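Local coordinates for 16S rRNA processing protein (Pseudomonas aeruginosa, PDB 2F1L) that probably assists the final assembly of the 30S ribosomal subunit and the efficient processing of 16S rRNA, at residues 20-25 with 39-44; 55-60 with 95-100. One frame throughout, in Å; residues are numbered along the deposited sequence.

Interaction 1 (20-25 with 39-44); sequences LVVIGK and YSFTDP
The shortest polar bond across the contact runs from Phe41 N to Ile23 O, at 2.8 Å. Its donor sits above the carbonyl plane, 40° out of it, as the chain leaves strand 35-40. Two bonds further along form the ordinary antiparallel pair of Lys25 with Tyr39: Lys25 N gives to Tyr39 O and Tyr39 N to Lys25 O, each at 2.9 Å. Between them Gly24 faces Ser40 in a non-hydrogen-bonded pair, where the two CA atoms are 4.2 Å apart. The Phe41 ring spreads over this glycine, with CD2 3.3 Å from Gly24 N and Gly24 CA over one ring face. CG of Phe41 is anti to its carbonyl carbon (chi1 -54°), which turns the ring back across strand 20-25, where its edge meets Val22 O and its CE2 lies 4.0 Å from Val22 CG1.

On its other side the same strand carries a classic beta bulge, Ile23 and Gly24 both facing Ile98, within the curled antiparallel sheet of the RimM N-terminal domain. Beyond the pairing, Ser40 OG accepts from Thr42 N at 3.2 Å, an ST turn, and also bonds Leu45 O. Thr42 CG2 packs against Ile23 CB at 3.9 Å. The second subunit covers the Tyr39 end: the ring of its Phe187 stacks on the tyrosine, whose OH bonds that residue's terminal carboxylate (OXT), while Lys25 NZ forms a salt bridge with Glu159 of that subunit.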
loop_
_atom_site.group_PDB
_atom_site.type_symbol
_atom_site.label_atom_id
_atom_site.label_comp_id
_atom_site.label_asym_id
_atom_site.label_seq_id
_atom_site.Cartn_x
_atom_site.Cartn_y
_atom_site.Cartn_z
ATOM N N LEU A 20 2.580 -4.929 -22.336
ATOM C CA LEU A 20 3.709 -4.606 -21.445
ATOM C C LEU A 20 3.134 -3.979 -20.150
ATOM O O LEU A 20 2.405 -3.010 -20.210
ATOM C CB LEU A 20 4.738 -3.636 -22.127
ATOM C CG LEU A 20 6.009 -4.045 -22.938
ATOM N N VAL A 21 3.425 -4.531 -18.978
ATOM C CA VAL A 21 3.113 -3.830 -17.721
ATOM C C VAL A 21 4.382 -3.249 -17.100
ATOM O O VAL A 21 5.482 -3.752 -17.343
ATOM C CB VAL A 21 2.343 -4.705 -16.668
ATOM C CG1 VAL A 21 1.112 -5.358 -17.320
ATOM C CG2 VAL A 21 3.215 -5.730 -16.034
ATOM N N VAL A 22 4.216 -2.205 -16.291
ATOM C CA VAL A 22 5.333 -1.457 -15.758
ATOM C C VAL A 22 5.585 -1.893 -14.321
ATOM O O VAL A 22 4.738 -1.687 -13.419
ATOM C CB VAL A 22 5.049 0.073 -15.736
ATOM C CG1 VAL A 22 6.287 0.842 -15.271
ATOM C CG2 VAL A 22 4.605 0.568 -17.082
ATOM N N ILE A 23 6.756 -2.457 -14.072
ATOM C CA ILE A 23 7.057 -2.958 -12.719
ATOM C C ILE A 23 7.898 -2.039 -11.895
ATOM O O ILE A 23 8.152 -2.329 -10.745
ATOM C CB ILE A 23 7.730 -4.369 -12.753
ATOM C CG1 ILE A 23 9.035 -4.327 -13.562
ATOM C CG2 ILE A 23 6.721 -5.392 -13.298
ATOM C CD1 ILE A 23 9.794 -5.650 -13.590
ATOM N N GLY A 24 8.398 -0.973 -12.496
ATOM C CA GLY A 24 9.284 -0.005 -11.774
ATOM C C GLY A 24 9.680 1.151 -12.675
ATOM O O GLY A 24 9.248 1.229 -13.835
ATOM N N LYS A 25 10.505 2.066 -12.169
ATOM C CA LYS A 25 10.939 3.180 -12.981
ATOM C C LYS A 25 12.294 3.661 -12.562
ATOM O O LYS A 25 12.544 3.808 -11.366
ATOM C CB LYS A 25 9.949 4.309 -12.853
ATOM C CG LYS A 25 10.340 5.516 -13.715
ATOM C CD LYS A 25 9.149 6.372 -14.065
ATOM C CE LYS A 25 9.482 7.390 -15.146
ATOM N NZ LYS A 25 8.289 8.211 -15.464
ATOM N N TYR A 39 12.558 3.147 -8.555
ATOM C CA TYR A 39 11.414 2.885 -7.727
ATOM C C TYR A 39 10.845 1.533 -8.188
ATOM O O TYR A 39 10.839 1.228 -9.395
ATOM C CB TYR A 39 10.361 3.991 -7.857
ATOM C CG TYR A 39 10.694 5.347 -7.248
ATOM C CD1 TYR A 39 11.345 5.460 -6.047
ATOM C CD2 TYR A 39 10.253 6.519 -7.854
ATOM C CE1 TYR A 39 11.590 6.712 -5.472
ATOM C CE2 TYR A 39 10.489 7.762 -7.295
ATOM C CZ TYR A 39 11.170 7.855 -6.104
ATOM O OH TYR A 39 11.439 9.091 -5.540
ATOM N N SER A 40 10.395 0.709 -7.244
ATOM C CA SER A 40 9.797 -0.584 -7.601
ATOM C C SER A 40 8.302 -0.587 -7.384
ATOM O O SER A 40 7.850 -0.086 -6.387
ATOM C CB SER A 40 10.392 -1.689 -6.756
ATOM O OG SER A 40 9.614 -2.854 -6.868
ATOM N N PHE A 41 7.552 -1.193 -8.291
ATOM C CA PHE A 41 6.091 -1.280 -8.186
ATOM C C PHE A 41 5.588 -2.703 -7.889
ATOM O O PHE A 41 4.353 -3.015 -7.974
ATOM C CB PHE A 41 5.454 -0.748 -9.493
ATOM C CG PHE A 41 5.915 0.642 -9.881
ATOM C CD1 PHE A 41 6.150 1.612 -8.909
ATOM C CD2 PHE A 41 6.062 0.994 -11.216
ATOM C CE1 PHE A 41 6.596 2.881 -9.260
ATOM C CE2 PHE A 41 6.514 2.268 -11.586
ATOM C CZ PHE A 41 6.765 3.211 -10.607
ATOM N N THR A 42 6.530 -3.565 -7.554
ATOM C CA THR A 42 6.257 -4.972 -7.318
ATOM C C THR A 42 5.866 -5.217 -5.850
ATOM O O THR A 42 6.124 -4.400 -4.983
ATOM C CB THR A 42 7.487 -5.844 -7.650
ATOM O OG1 THR A 42 8.604 -5.504 -6.787
ATOM C CG2 THR A 42 7.903 -5.620 -9.090
ATOM N N ASP A 43 5.197 -6.345 -5.620
ATOM C CA ASP A 43 4.868 -6.801 -4.298
ATOM C C ASP A 43 5.436 -8.198 -4.202
ATOM O O ASP A 43 5.096 -9.026 -4.999
ATOM C CB ASP A 43 3.357 -6.870 -4.148
ATOM C CG ASP A 43 2.941 -7.244 -2.770
ATOM O OD1 ASP A 43 3.840 -7.418 -1.901
ATOM O OD2 ASP A 43 1.705 -7.349 -2.565
ATOM N N PRO A 44 6.383 -8.446 -3.277
ATOM C CA PRO A 44 7.147 -7.646 -2.347
ATOM C C PRO A 44 7.936 -6.588 -3.078
ATOM O O PRO A 44 8.217 -6.752 -4.278
ATOM C CB PRO A 44 8.159 -8.651 -1.800
ATOM C CG PRO A 44 7.518 -9.953 -1.931
ATOM C CD PRO A 44 6.773 -9.863 -3.190
#

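Interaction 2 (55-60 with 95-100); sequences TLRRDG and GYEICI
Strands 55-58 and 97-100 run antiparallel with a marked twist, their N-to-C directions at 133° rather than 180°, and four backbone bonds join Thr55 to Cys99 and Arg57 to Glu97 in both directions. Between these pairs Leu56 CA makes a CA-H...O contact with Glu97 O at 3.2 Å. On the face of Arg57 and Glu97, one carboxylate oxygen takes the salt bridge: Arg57 NH2 meets Glu97 OE1 on its syn side, 20° out of the carboxylate plane, at a doubtfully short 2.5 Å, and NE adds a weak bond to the same atom. The Arg57 chain is extended to CD and then bends (chi3 69°), bringing the guanidinium back over Cys99, whose SG lies above its centre, 3.9 Å from CZ.

Tyr96 is sandwiched. Leu56 CD1 covers one ring face, and Leu56 CB lies 3.6 Å from Tyr96 CD1. Over the opposite face Arg58 makes a cation-pi contact, its CZ 3.9 Å from the ring centroid. Carbonyl oxygens of Thr92 and Thr94 hold Arg58 NH2, and Glu61 bonds Tyr96 OH.

In the antiparallel sheet of the RimM N-terminal domain, backbone bonds of Ile98 with Ile23 and Gly24 join strand 97-101 to 20-27, and those of Leu56 with Arg63 join 53-58 to 61-73.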
loop_
_atom_site.group_PDB
_atom_site.type_symbol
_atom_site.label_atom_id
_atom_site.label_comp_id
_atom_site.label_asym_id
_atom_site.label_seq_id
_atom_site.Cartn_x
_atom_site.Cartn_y
_atom_site.Cartn_z
ATOM N N THR A 55 12.583 -4.317 -20.143
ATOM C CA THR A 55 12.186 -3.605 -21.328
ATOM C C THR A 55 11.983 -2.154 -20.935
ATOM O O THR A 55 10.996 -1.814 -20.289
ATOM C CB THR A 55 10.882 -4.150 -21.867
ATOM O OG1 THR A 55 11.019 -5.558 -22.063
ATOM C CG2 THR A 55 10.515 -3.485 -23.179
ATOM N N LEU A 56 12.912 -1.287 -21.305
ATOM C CA LEU A 56 12.823 0.086 -20.875
ATOM C C LEU A 56 12.034 0.875 -21.884
ATOM O O LEU A 56 12.227 0.710 -23.088
ATOM C CB LEU A 56 14.206 0.667 -20.715
ATOM C CG LEU A 56 15.107 -0.112 -19.757
ATOM C CD1 LEU A 56 16.474 0.557 -19.753
ATOM C CD2 LEU A 56 14.492 -0.190 -18.336
ATOM N N ARG A 57 11.148 1.732 -21.400
ATOM C CA ARG A 57 10.346 2.539 -22.275
ATOM C C ARG A 57 10.251 3.956 -21.780
ATOM O O ARG A 57 9.878 4.163 -20.635
ATOM C CB ARG A 57 8.945 1.979 -22.333
ATOM C CG ARG A 57 8.068 2.691 -23.351
ATOM C CD ARG A 57 6.730 2.067 -23.367
ATOM N NE ARG A 57 6.020 2.346 -22.131
ATOM C CZ ARG A 57 5.106 1.547 -21.584
ATOM N NH1 ARG A 57 4.779 0.381 -22.135
ATOM N NH2 ARG A 57 4.523 1.910 -20.457
ATOM N N ARG A 58 10.583 4.916 -22.646
ATOM C CA ARG A 58 10.463 6.338 -22.343
ATOM C C ARG A 58 9.920 7.086 -23.559
ATOM O O ARG A 58 10.482 6.973 -24.630
ATOM C CB ARG A 58 11.829 6.914 -21.990
ATOM C CG ARG A 58 11.758 8.360 -21.534
ATOM C CD ARG A 58 12.909 9.204 -22.038
ATOM N NE ARG A 58 14.045 8.931 -21.199
ATOM C CZ ARG A 58 15.212 8.459 -21.601
ATOM N NH1 ARG A 58 15.469 8.232 -22.882
ATOM N NH2 ARG A 58 16.149 8.211 -20.686
ATOM N N ASP A 59 8.850 7.866 -23.390
ATOM C CA ASP A 59 8.206 8.586 -24.513
ATOM C C ASP A 59 8.036 7.695 -25.742
ATOM O O ASP A 59 8.422 8.076 -26.842
ATOM C CB ASP A 59 9.010 9.836 -24.919
ATOM C CG ASP A 59 9.200 10.807 -23.771
ATOM O OD1 ASP A 59 8.185 11.177 -23.142
ATOM O OD2 ASP A 59 10.364 11.193 -23.492
ATOM N N GLY A 60 7.486 6.500 -25.555
ATOM C CA GLY A 60 7.361 5.556 -26.663
ATOM C C GLY A 60 8.652 5.199 -27.399
ATOM O O GLY A 60 8.617 4.683 -28.487
ATOM N N GLY A 95 14.165 8.312 -16.262
ATOM C CA GLY A 95 12.874 8.482 -16.916
ATOM C C GLY A 95 12.403 7.260 -17.680
ATOM O O GLY A 95 11.324 7.286 -18.240
ATOM N N TYR A 96 13.194 6.187 -17.712
ATOM C CA TYR A 96 12.763 4.931 -18.342
ATOM C C TYR A 96 11.897 4.112 -17.411
ATOM O O TYR A 96 12.276 3.799 -16.285
ATOM C CB TYR A 96 13.956 4.060 -18.703
ATOM C CG TYR A 96 14.558 4.363 -20.050
ATOM C CD1 TYR A 96 13.822 4.228 -21.204
ATOM C CD2 TYR A 96 15.879 4.732 -20.175
ATOM C CE1 TYR A 96 14.372 4.491 -22.438
ATOM C CE2 TYR A 96 16.429 4.999 -21.414
ATOM C CZ TYR A 96 15.671 4.877 -22.526
ATOM O OH TYR A 96 16.216 5.140 -23.744
ATOM N N GLU A 97 10.719 3.759 -17.884
ATOM C CA GLU A 97 9.897 2.789 -17.195
ATOM C C GLU A 97 10.522 1.437 -17.400
ATOM O O GLU A 97 11.006 1.129 -18.494
ATOM C CB GLU A 97 8.505 2.776 -17.786
ATOM C CG GLU A 97 7.766 4.070 -17.564
ATOM C CD GLU A 97 6.422 4.105 -18.247
ATOM O OE1 GLU A 97 6.228 3.342 -19.241
ATOM O OE2 GLU A 97 5.575 4.916 -17.786
ATOM N N ILE A 98 10.522 0.629 -16.349
ATOM C CA ILE A 98 11.024 -0.740 -16.431
ATOM C C ILE A 98 9.819 -1.617 -16.677
ATOM O O ILE A 98 8.954 -1.684 -15.812
ATOM C CB ILE A 98 11.662 -1.189 -15.111
ATOM C CG1 ILE A 98 12.787 -0.234 -14.694
ATOM C CG2 ILE A 98 12.156 -2.654 -15.251
ATOM C CD1 ILE A 98 13.159 -0.287 -13.272
ATOM N N CYS A 99 9.749 -2.262 -17.844
ATOM C CA CYS A 99 8.566 -3.034 -18.262
ATOM C C CYS A 99 8.858 -4.503 -18.481
ATOM O O CYS A 99 10.001 -4.893 -18.708
ATOM C CB CYS A 99 7.997 -2.502 -19.576
ATOM S SG CYS A 99 7.545 -0.805 -19.554
ATOM N N ILE A 100 7.800 -5.308 -18.403
ATOM C CA ILE A 100 7.851 -6.695 -18.817
ATOM C C ILE A 100 6.536 -7.107 -19.454
ATOM O O ILE A 100 5.506 -6.509 -19.164
ATOM C CB ILE A 100 8.158 -7.642 -17.648
ATOM C CG1 ILE A 100 7.037 -7.564 -16.593
ATOM C CG2 ILE A 100 9.565 -7.327 -17.055
ATOM C CD1 ILE A 100 7.094 -8.683 -15.516
#

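How the interactions relate
Both interactions belong to one curled antiparallel sheet and meet at the neighbouring strands 20-27 and 97-101: Val21 N lies 2.9 Å from Ile100 O, and Gly24 O is equally near Ile98 N, both probable hydrogen bonds. Interaction 1 is the buried one, its centre about 8 Å from the centre of the chain, and relies on backbone bonds and apolar packing, with the second subunit supplying partners for the ends of Lys25 and Tyr39. Interaction 2 lies about 18 Å out and is partly buried. It buries more surface between its segments, 599 against 312 Å², and adds a salt bridge and a cation-pi contact between its two segments.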